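Local coordinates for C381 turret protein (Sulfolobus turreted icosahedral virus, PDB 4IND), which forms part of the turret of an archaeal virus, each chain folding into three jelly-roll domains and five chains making up the assembly, at residues A[155-169]-A[243-257]. Residues are numbered along the deposited sequence; the frame is centred on the assembly and turned at random.
Sequences INIPKIIHTSGNGYI and VTYGGGLGVPFTFGL
Ile161 lays its CB over the centre of the Phe255 ring, 4.0 Å from the centroid, while its CG2 reaches CZ. With chi1 at 68°, CG of Phe255 stands between the backbone N and the carbonyl carbon, and the ring leans toward strand 160-163; Ile169 CD1 and Thr163 CG2 close in at its edge. Beta-branched Ile161 and Thr163, with the Ile169 methyl, suit these places because they cover the ring's face and edge. Further along, Leu257 meets Ile169 tip to tip.

The chain turns a corner at Lys159, the centre of an inverse gamma turn, and a classic beta bulge takes up the two-residue shift in register: Ile160 and Ile161 both face Phe255, whose O takes a straighter bond from Ile161 N (2.9 Å) and a weak one from Ile160 N. Gly256 CA lies 3.7 Å from Lys159 CA, and a CB on this glycine would collide with Ile157 O. On the other face, Thr254 CG2 covers a face of the His162 imidazole.

In the loops, Gly165 lays its CA over one face of the Tyr245 ring, a CH-pi contact at 3.5 Å from the centroid; a CB would collide with Gly246 O. Gly165 N donates to Thr163 OG1 at 3.1 Å, an ST turn, and that hydroxyl in turn donates a hydrogen bond to Asn166 O (Thr163 OG1 to O, 2.8 Å). Val243 CG1 meets Thr163 OG1 tip to tip at 3.6 Å. Val243 N donates to Gly167 O at 2.9 Å, where the chain enters the sheet in which 168-172 pairs with 238-243.

Here the outermost strand 155-163 pairs antiparallel with 253-262, then crosses to the facing sheet through 168-172, as in a jelly-roll sandwich, here the second domain of the turret protein.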
ATOM      1  N   ILE A 155      10.937 -14.147   7.904  1.00 21.78           N
ATOM      2  CA  ILE A 155      11.982 -14.936   8.542  1.00 23.62           C
ATOM      3  C   ILE A 155      11.522 -16.386   8.449  1.00 27.56           C
ATOM      4  O   ILE A 155      10.395 -16.708   8.831  1.00 29.70           O
ATOM      5  CB  ILE A 155      12.133 -14.547  10.016  1.00 27.06           C
ATOM      6  CG1 ILE A 155      12.687 -13.117  10.125  1.00 32.32           C
ATOM      7  CG2 ILE A 155      13.070 -15.517  10.752  1.00 26.14           C
ATOM      8  CD1 ILE A 155      12.700 -12.603  11.558  1.00 31.41           C
ATOM      9  N   ASN A 156      12.376 -17.249   7.901  1.00 28.77           N
ATOM     10  CA  ASN A 156      12.057 -18.682   7.798  1.00 29.60           C
ATOM     11  C   ASN A 156      13.329 -19.512   8.056  1.00 27.36           C
ATOM     12  O   ASN A 156      14.020 -19.914   7.140  1.00 31.07           O
ATOM     13  CB  ASN A 156      11.440 -19.002   6.446  1.00 27.87           C
ATOM     14  CG  ASN A 156      10.930 -20.439   6.362  1.00 38.33           C
ATOM     15  OD1 ASN A 156      10.973 -21.167   7.351  1.00 32.38           O
ATOM     16  ND2 ASN A 156      10.454 -20.848   5.182  1.00 34.26           N
ATOM     17  N   ILE A 157      13.629 -19.732   9.328  1.00 25.47           N
ATOM     18  CA  ILE A 157      14.785 -20.549   9.726  1.00 27.68           C
ATOM     19  C   ILE A 157      14.327 -21.978   9.995  1.00 26.25           C
ATOM     20  O   ILE A 157      13.377 -22.178  10.743  1.00 25.19           O
ATOM     21  CB  ILE A 157      15.406 -19.992  11.000  1.00 25.40           C
ATOM     22  CG1 ILE A 157      15.906 -18.557  10.753  1.00 30.43           C
ATOM     23  CG2 ILE A 157      16.566 -20.876  11.491  1.00 24.95           C
ATOM     24  CD1 ILE A 157      16.315 -17.846  12.043  1.00 27.42           C
ATOM     25  N   PRO A 158      15.001 -22.973   9.375  1.00 29.94           N
ATOM     26  CA  PRO A 158      14.588 -24.378   9.523  1.00 32.47           C
ATOM     27  C   PRO A 158      14.836 -24.891  10.937  1.00 27.20           C
ATOM     28  O   PRO A 158      15.407 -24.163  11.755  1.00 30.71           O
ATOM     29  CB  PRO A 158      15.445 -25.117   8.488  1.00 34.20           C
ATOM     30  CG  PRO A 158      16.622 -24.221   8.238  1.00 36.95           C
ATOM     31  CD  PRO A 158      16.110 -22.815   8.416  1.00 29.41           C
ATOM     32  N   LYS A 159      14.387 -26.111  11.228  1.00 31.84           N
ATOM     33  CA  LYS A 159      14.440 -26.634  12.583  1.00 32.63           C
ATOM     34  C   LYS A 159      15.871 -27.073  12.901  1.00 32.67           C
ATOM     35  O   LYS A 159      16.212 -28.237  12.801  1.00 32.99           O
ATOM     36  CB  LYS A 159      13.444 -27.787  12.759  1.00 26.40           C
ATOM     37  CG  LYS A 159      13.332 -28.298  14.190  1.00 30.98           C
ATOM     38  CD  LYS A 159      12.606 -29.654  14.243  1.00 36.90           C
ATOM     39  CE  LYS A 159      11.137 -29.518  13.869  1.00 42.53           C
ATOM     40  NZ  LYS A 159      10.387 -30.785  14.096  1.00 39.43           N
ATOM     41  N   ILE A 160      16.708 -26.110  13.276  1.00 27.16           N
ATOM     42  CA  ILE A 160      18.132 -26.379  13.496  1.00 30.12           C
ATOM     43  C   ILE A 160      18.692 -25.680  14.741  1.00 29.45           C
ATOM     44  O   ILE A 160      19.880 -25.802  15.049  1.00 33.02           O
ATOM     45  CB  ILE A 160      18.977 -25.910  12.287  1.00 31.36           C
ATOM     46  CG1 ILE A 160      18.750 -24.419  12.061  1.00 36.01           C
ATOM     47  CG2 ILE A 160      18.652 -26.723  11.030  1.00 31.65           C
ATOM     48  CD1 ILE A 160      19.737 -23.792  11.052  1.00 35.84           C
ATOM     49  N   ILE A 161      17.858 -24.911  15.435  1.00 31.55           N
ATOM     50  CA  ILE A 161      18.327 -24.176  16.603  1.00 29.21           C
ATOM     51  C   ILE A 161      18.247 -25.072  17.816  1.00 29.27           C
ATOM     52  O   ILE A 161      17.185 -25.605  18.145  1.00 32.15           O
ATOM     53  CB  ILE A 161      17.494 -22.906  16.884  1.00 27.96           C
ATOM     54  CG1 ILE A 161      17.371 -22.030  15.642  1.00 28.12           C
ATOM     55  CG2 ILE A 161      18.096 -22.117  18.055  1.00 26.25           C
ATOM     56  CD1 ILE A 161      16.283 -20.948  15.762  1.00 20.75           C
ATOM     57  N   HIS A 162      19.373 -25.252  18.496  1.00 25.78           N
ATOM     58  CA  HIS A 162      19.400 -26.130  19.665  1.00 30.51           C
ATOM     59  C   HIS A 162      19.363 -25.366  20.972  1.00 35.20           C
ATOM     60  O   HIS A 162      20.126 -24.412  21.169  1.00 31.73           O
ATOM     61  CB  HIS A 162      20.668 -27.010  19.670  1.00 29.88           C
ATOM     62  CG  HIS A 162      20.748 -27.951  18.519  1.00 43.85           C
ATOM     63  ND1 HIS A 162      20.188 -29.210  18.550  1.00 50.52           N
ATOM     64  CD2 HIS A 162      21.311 -27.825  17.294  1.00 36.01           C
ATOM     65  CE1 HIS A 162      20.409 -29.818  17.401  1.00 45.31           C
ATOM     66  NE2 HIS A 162      21.094 -28.999  16.621  1.00 41.79           N
ATOM     67  N   THR A 163      18.522 -25.833  21.895  1.00 29.33           N
ATOM     68  CA  THR A 163      18.493 -25.245  23.226  1.00 35.67           C
ATOM     69  C   THR A 163      18.413 -26.325  24.263  1.00 40.93           C
ATOM     70  O   THR A 163      17.862 -27.410  24.027  1.00 42.62           O
ATOM     71  CB  THR A 163      17.323 -24.230  23.419  1.00 35.71           C
ATOM     72  OG1 THR A 163      17.375 -23.712  24.754  1.00 35.53           O
ATOM     73  CG2 THR A 163      15.946 -24.916  23.186  1.00 32.05           C
ATOM     74  N   SER A 164      18.975 -26.055  25.427  1.00 38.60           N
ATOM     75  CA  SER A 164      18.825 -26.986  26.513  1.00 42.98           C
ATOM     76  C   SER A 164      18.146 -26.317  27.708  1.00 43.43           C
ATOM     77  O   SER A 164      18.246 -26.800  28.835  1.00 47.04           O
ATOM     78  CB  SER A 164      20.181 -27.584  26.893  1.00 45.73           C
ATOM     79  OG  SER A 164      21.099 -26.555  27.189  1.00 56.15           O
ATOM     80  N   GLY A 165      17.442 -25.213  27.466  1.00 38.41           N
ATOM     81  CA  GLY A 165      16.673 -24.592  28.535  1.00 41.40           C
ATOM     82  C   GLY A 165      16.837 -23.089  28.716  1.00 39.29           C
ATOM     83  O   GLY A 165      16.137 -22.482  29.522  1.00 42.60           O
ATOM     84  N   ASN A 166      17.769 -22.486  27.994  1.00 34.25           N
ATOM     85  CA  ASN A 166      17.844 -21.031  27.962  1.00 32.58           C
ATOM     86  C   ASN A 166      18.194 -20.538  26.577  1.00 35.89           C
ATOM     87  O   ASN A 166      18.484 -21.340  25.685  1.00 40.06           O
ATOM     88  CB  ASN A 166      18.806 -20.493  29.021  1.00 42.05           C
ATOM     89  CG  ASN A 166      20.151 -21.148  28.952  1.00 48.85           C
ATOM     90  OD1 ASN A 166      20.660 -21.409  27.862  1.00 50.51           O
ATOM     91  ND2 ASN A 166      20.736 -21.441  30.112  1.00 52.01           N
ATOM     92  N   GLY A 167      18.131 -19.223  26.390  1.00 30.95           N
ATOM     93  CA  GLY A 167      18.415 -18.624  25.098  1.00 28.46           C
ATOM     94  C   GLY A 167      17.411 -17.515  24.816  1.00 34.27           C
ATOM     95  O   GLY A 167      16.299 -17.496  25.370  1.00 31.66           O
ATOM     96  N   TYR A 168      17.800 -16.594  23.945  1.00 32.66           N
ATOM     97  CA  TYR A 168      16.952 -15.469  23.582  1.00 31.32           C
ATOM     98  C   TYR A 168      17.062 -15.217  22.106  1.00 33.40           C
ATOM     99  O   TYR A 168      18.119 -15.410  21.517  1.00 37.67           O
ATOM    100  CB  TYR A 168      17.422 -14.196  24.303  1.00 35.66           C
ATOM    101  CG  TYR A 168      17.345 -14.261  25.805  1.00 38.59           C
ATOM    102  CD1 TYR A 168      16.152 -14.059  26.470  1.00 36.33           C
ATOM    103  CD2 TYR A 168      18.483 -14.526  26.559  1.00 30.51           C
ATOM    104  CE1 TYR A 168      16.084 -14.124  27.847  1.00 40.47           C
ATOM    105  CE2 TYR A 168      18.429 -14.587  27.932  1.00 39.82           C
ATOM    106  CZ  TYR A 168      17.224 -14.390  28.570  1.00 44.68           C
ATOM    107  OH  TYR A 168      17.162 -14.449  29.937  1.00 51.78           O
ATOM    108  N   ILE A 169      15.965 -14.759  21.513  1.00 27.34           N
ATOM    109  CA  ILE A 169      16.008 -14.203  20.170  1.00 25.34           C
ATOM    110  C   ILE A 169      15.196 -12.911  20.236  1.00 31.02           C
ATOM    111  O   ILE A 169      14.099 -12.904  20.755  1.00 31.62           O
ATOM    112  CB  ILE A 169      15.394 -15.156  19.137  1.00 29.86           C
ATOM    113  CG1 ILE A 169      16.083 -16.520  19.205  1.00 29.49           C
ATOM    114  CG2 ILE A 169      15.510 -14.566  17.723  1.00 30.53           C
ATOM    115  CD1 ILE A 169      15.529 -17.556  18.234  1.00 29.50           C
ATOM    116  N   VAL A 243      13.708 -18.671  26.002  1.00 33.11           N
ATOM    117  CA  VAL A 243      13.524 -20.066  26.420  1.00 30.08           C
ATOM    118  C   VAL A 243      13.598 -20.060  27.941  1.00 33.69           C
ATOM    119  O   VAL A 243      14.575 -19.562  28.514  1.00 34.29           O
ATOM    120  CB  VAL A 243      14.633 -20.974  25.858  1.00 32.08           C
ATOM    121  CG1 VAL A 243      14.406 -22.412  26.310  1.00 28.91           C
ATOM    122  CG2 VAL A 243      14.680 -20.898  24.336  1.00 32.68           C
ATOM    123  N   THR A 244      12.592 -20.615  28.611  1.00 32.85           N
ATOM    124  CA  THR A 244      12.494 -20.416  30.064  1.00 36.24           C
ATOM    125  C   THR A 244      12.537 -21.676  30.907  1.00 37.59           C
ATOM    126  O   THR A 244      12.523 -21.600  32.137  1.00 43.93           O
ATOM    127  CB  THR A 244      11.208 -19.637  30.429  1.00 40.68           C
ATOM    128  OG1 THR A 244      10.079 -20.372  29.951  1.00 42.82           O
ATOM    129  CG2 THR A 244      11.197 -18.243  29.803  1.00 42.64           C
ATOM    130  N   TYR A 245      12.566 -22.840  30.273  1.00 36.18           N
ATOM    131  CA  TYR A 245      12.396 -24.074  31.048  1.00 42.49           C
ATOM    132  C   TYR A 245      13.594 -24.474  31.911  1.00 39.04           C
ATOM    133  O   TYR A 245      13.465 -25.289  32.817  1.00 40.84           O
ATOM    134  CB  TYR A 245      11.879 -25.240  30.188  1.00 36.05           C
ATOM    135  CG  TYR A 245      12.820 -25.770  29.123  1.00 34.95           C
ATOM    136  CD1 TYR A 245      13.738 -26.767  29.418  1.00 40.98           C
ATOM    137  CD2 TYR A 245      12.757 -25.306  27.818  1.00 35.26           C
ATOM    138  CE1 TYR A 245      14.581 -27.277  28.444  1.00 35.94           C
ATOM    139  CE2 TYR A 245      13.585 -25.809  26.845  1.00 33.33           C
ATOM    140  CZ  TYR A 245      14.490 -26.808  27.169  1.00 32.82           C
ATOM    141  OH  TYR A 245      15.338 -27.322  26.214  1.00 38.61           O
ATOM    142  N   GLY A 246      14.753 -23.893  31.644  1.00 43.87           N
ATOM    143  CA  GLY A 246      15.863 -24.031  32.570  1.00 51.18           C
ATOM    144  C   GLY A 246      16.977 -24.934  32.088  1.00 58.66           C
ATOM    145  O   GLY A 246      16.741 -26.102  31.770  1.00 46.74           O
ATOM    146  N   GLY A 247      18.194 -24.387  32.083  1.00 71.11           N
ATOM    147  CA  GLY A 247      19.354 -25.012  31.470  1.00 74.75           C
ATOM    148  C   GLY A 247      19.684 -26.451  31.847  1.00 75.17           C
ATOM    149  O   GLY A 247      20.196 -27.214  31.021  1.00 74.30           O
ATOM    150  N   GLY A 248      19.405 -26.838  33.085  1.00 69.13           N
ATOM    151  CA  GLY A 248      19.812 -28.158  33.534  1.00 81.32           C
ATOM    152  C   GLY A 248      18.716 -29.206  33.550  1.00 78.91           C
ATOM    153  O   GLY A 248      18.890 -30.295  34.103  1.00 78.81           O
ATOM    154  N   LEU A 249      17.583 -28.891  32.936  1.00 74.41           N
ATOM    155  CA  LEU A 249      16.409 -29.757  33.044  1.00 69.55           C
ATOM    156  C   LEU A 249      16.580 -31.147  32.415  1.00 64.22           C
ATOM    157  O   LEU A 249      16.047 -32.122  32.920  1.00 61.29           O
ATOM    158  CB  LEU A 249      15.165 -29.070  32.471  1.00 63.27           C
ATOM    159  CG  LEU A 249      13.857 -29.700  32.958  1.00 52.66           C
ATOM    160  CD1 LEU A 249      13.751 -29.559  34.451  1.00 51.57           C
ATOM    161  CD2 LEU A 249      12.655 -29.085  32.282  1.00 49.78           C
ATOM    162  N   GLY A 250      17.304 -31.245  31.306  1.00 62.78           N
ATOM    163  CA  GLY A 250      17.500 -32.539  30.667  1.00 53.71           C
ATOM    164  C   GLY A 250      16.473 -32.827  29.577  1.00 55.71           C
ATOM    165  O   GLY A 250      16.179 -33.987  29.254  1.00 49.02           O
ATOM    166  N   VAL A 251      15.916 -31.760  29.015  1.00 50.40           N
ATOM    167  CA  VAL A 251      14.991 -31.874  27.899  1.00 41.91           C
ATOM    168  C   VAL A 251      15.438 -31.007  26.733  1.00 40.75           C
ATOM    169  O   VAL A 251      14.901 -29.921  26.521  1.00 44.34           O
ATOM    170  CB  VAL A 251      13.573 -31.453  28.300  1.00 42.64           C
ATOM    171  CG1 VAL A 251      12.613 -31.742  27.166  1.00 40.83           C
ATOM    172  CG2 VAL A 251      13.141 -32.171  29.570  1.00 45.32           C
ATOM    173  N   PRO A 252      16.419 -31.488  25.958  1.00 35.22           N
ATOM    174  CA  PRO A 252      16.886 -30.663  24.827  1.00 36.21           C
ATOM    175  C   PRO A 252      15.815 -30.511  23.748  1.00 42.79           C
ATOM    176  O   PRO A 252      15.093 -31.477  23.446  1.00 35.01           O
ATOM    177  CB  PRO A 252      18.080 -31.452  24.281  1.00 40.10           C
ATOM    178  CG  PRO A 252      17.922 -32.838  24.821  1.00 40.81           C
ATOM    179  CD  PRO A 252      17.236 -32.696  26.152  1.00 38.79           C
ATOM    180  N   PHE A 253      15.700 -29.305  23.201  1.00 32.83           N
ATOM    181  CA  PHE A 253      14.824 -29.017  22.072  1.00 30.79           C
ATOM    182  C   PHE A 253      15.660 -28.633  20.864  1.00 35.38           C
ATOM    183  O   PHE A 253      16.777 -28.091  20.992  1.00 34.96           O
ATOM    184  CB  PHE A 253      13.879 -27.830  22.389  1.00 27.03           C
ATOM    185  CG  PHE A 253      12.622 -28.218  23.139  1.00 27.60           C
ATOM    186  CD1 PHE A 253      11.380 -28.148  22.516  1.00 30.60           C
ATOM    187  CD2 PHE A 253      12.676 -28.600  24.465  1.00 34.95           C
ATOM    188  CE1 PHE A 253      10.212 -28.479  23.210  1.00 32.57           C
ATOM    189  CE2 PHE A 253      11.515 -28.938  25.160  1.00 37.21           C
ATOM    190  CZ  PHE A 253      10.285 -28.875  24.527  1.00 31.75           C
ATOM    191  N   THR A 254      15.116 -28.905  19.684  1.00 34.27           N
ATOM    192  CA  THR A 254      15.613 -28.317  18.447  1.00 33.69           C
ATOM    193  C   THR A 254      14.415 -27.641  17.809  1.00 30.38           C
ATOM    194  O   THR A 254      13.337 -28.216  17.769  1.00 33.90           O
ATOM    195  CB  THR A 254      16.153 -29.377  17.496  1.00 37.17           C
ATOM    196  OG1 THR A 254      17.156 -30.146  18.161  1.00 41.16           O
ATOM    197  CG2 THR A 254      16.768 -28.717  16.265  1.00 34.77           C
ATOM    198  N   PHE A 255      14.570 -26.403  17.340  1.00 26.01           N
ATOM    199  CA  PHE A 255      13.412 -25.704  16.808  1.00 22.36           C
ATOM    200  C   PHE A 255      13.779 -24.780  15.653  1.00 30.66           C
ATOM    201  O   PHE A 255      14.952 -24.436  15.450  1.00 28.54           O
ATOM    202  CB  PHE A 255      12.674 -24.951  17.927  1.00 26.56           C
ATOM    203  CG  PHE A 255      13.458 -23.794  18.505  1.00 34.35           C
ATOM    204  CD1 PHE A 255      13.264 -22.503  18.040  1.00 25.20           C
ATOM    205  CD2 PHE A 255      14.378 -24.007  19.524  1.00 28.06           C
ATOM    206  CE1 PHE A 255      13.990 -21.432  18.582  1.00 30.68           C
ATOM    207  CE2 PHE A 255      15.104 -22.958  20.071  1.00 29.19           C
ATOM    208  CZ  PHE A 255      14.915 -21.663  19.594  1.00 27.83           C
ATOM    209  N   GLY A 256      12.761 -24.392  14.901  1.00 28.17           N
ATOM    210  CA  GLY A 256      12.904 -23.478  13.795  1.00 28.34           C
ATOM    211  C   GLY A 256      12.178 -22.201  14.163  1.00 28.10           C
ATOM    212  O   GLY A 256      11.582 -22.108  15.238  1.00 28.30           O
ATOM    213  N   LEU A 257      12.249 -21.198  13.291  1.00 24.70           N
ATOM    214  CA  LEU A 257      11.590 -19.930  13.566  1.00 26.78           C
ATOM    215  C   LEU A 257      11.101 -19.316  12.284  1.00 28.28           C
ATOM    216  O   LEU A 257      11.873 -19.077  11.353  1.00 25.62           O
ATOM    217  CB  LEU A 257      12.557 -18.958  14.253  1.00 29.81           C
ATOM    218  CG  LEU A 257      11.988 -17.545  14.462  1.00 25.03           C
ATOM    219  CD1 LEU A 257      10.853 -17.582  15.462  1.00 24.01           C
ATOM    220  CD2 LEU A 257      13.106 -16.583  14.943  1.00 29.32           C
TER
HETATM  221  O   HOH W   1      19.253 -29.491  21.627  1.00 40.05           O
HETATM  222  O   HOH W   2      17.562 -29.759  28.823  1.00 42.21           O
HETATM  223  O   HOH W   3      16.529 -17.640  28.630  1.00 36.92           O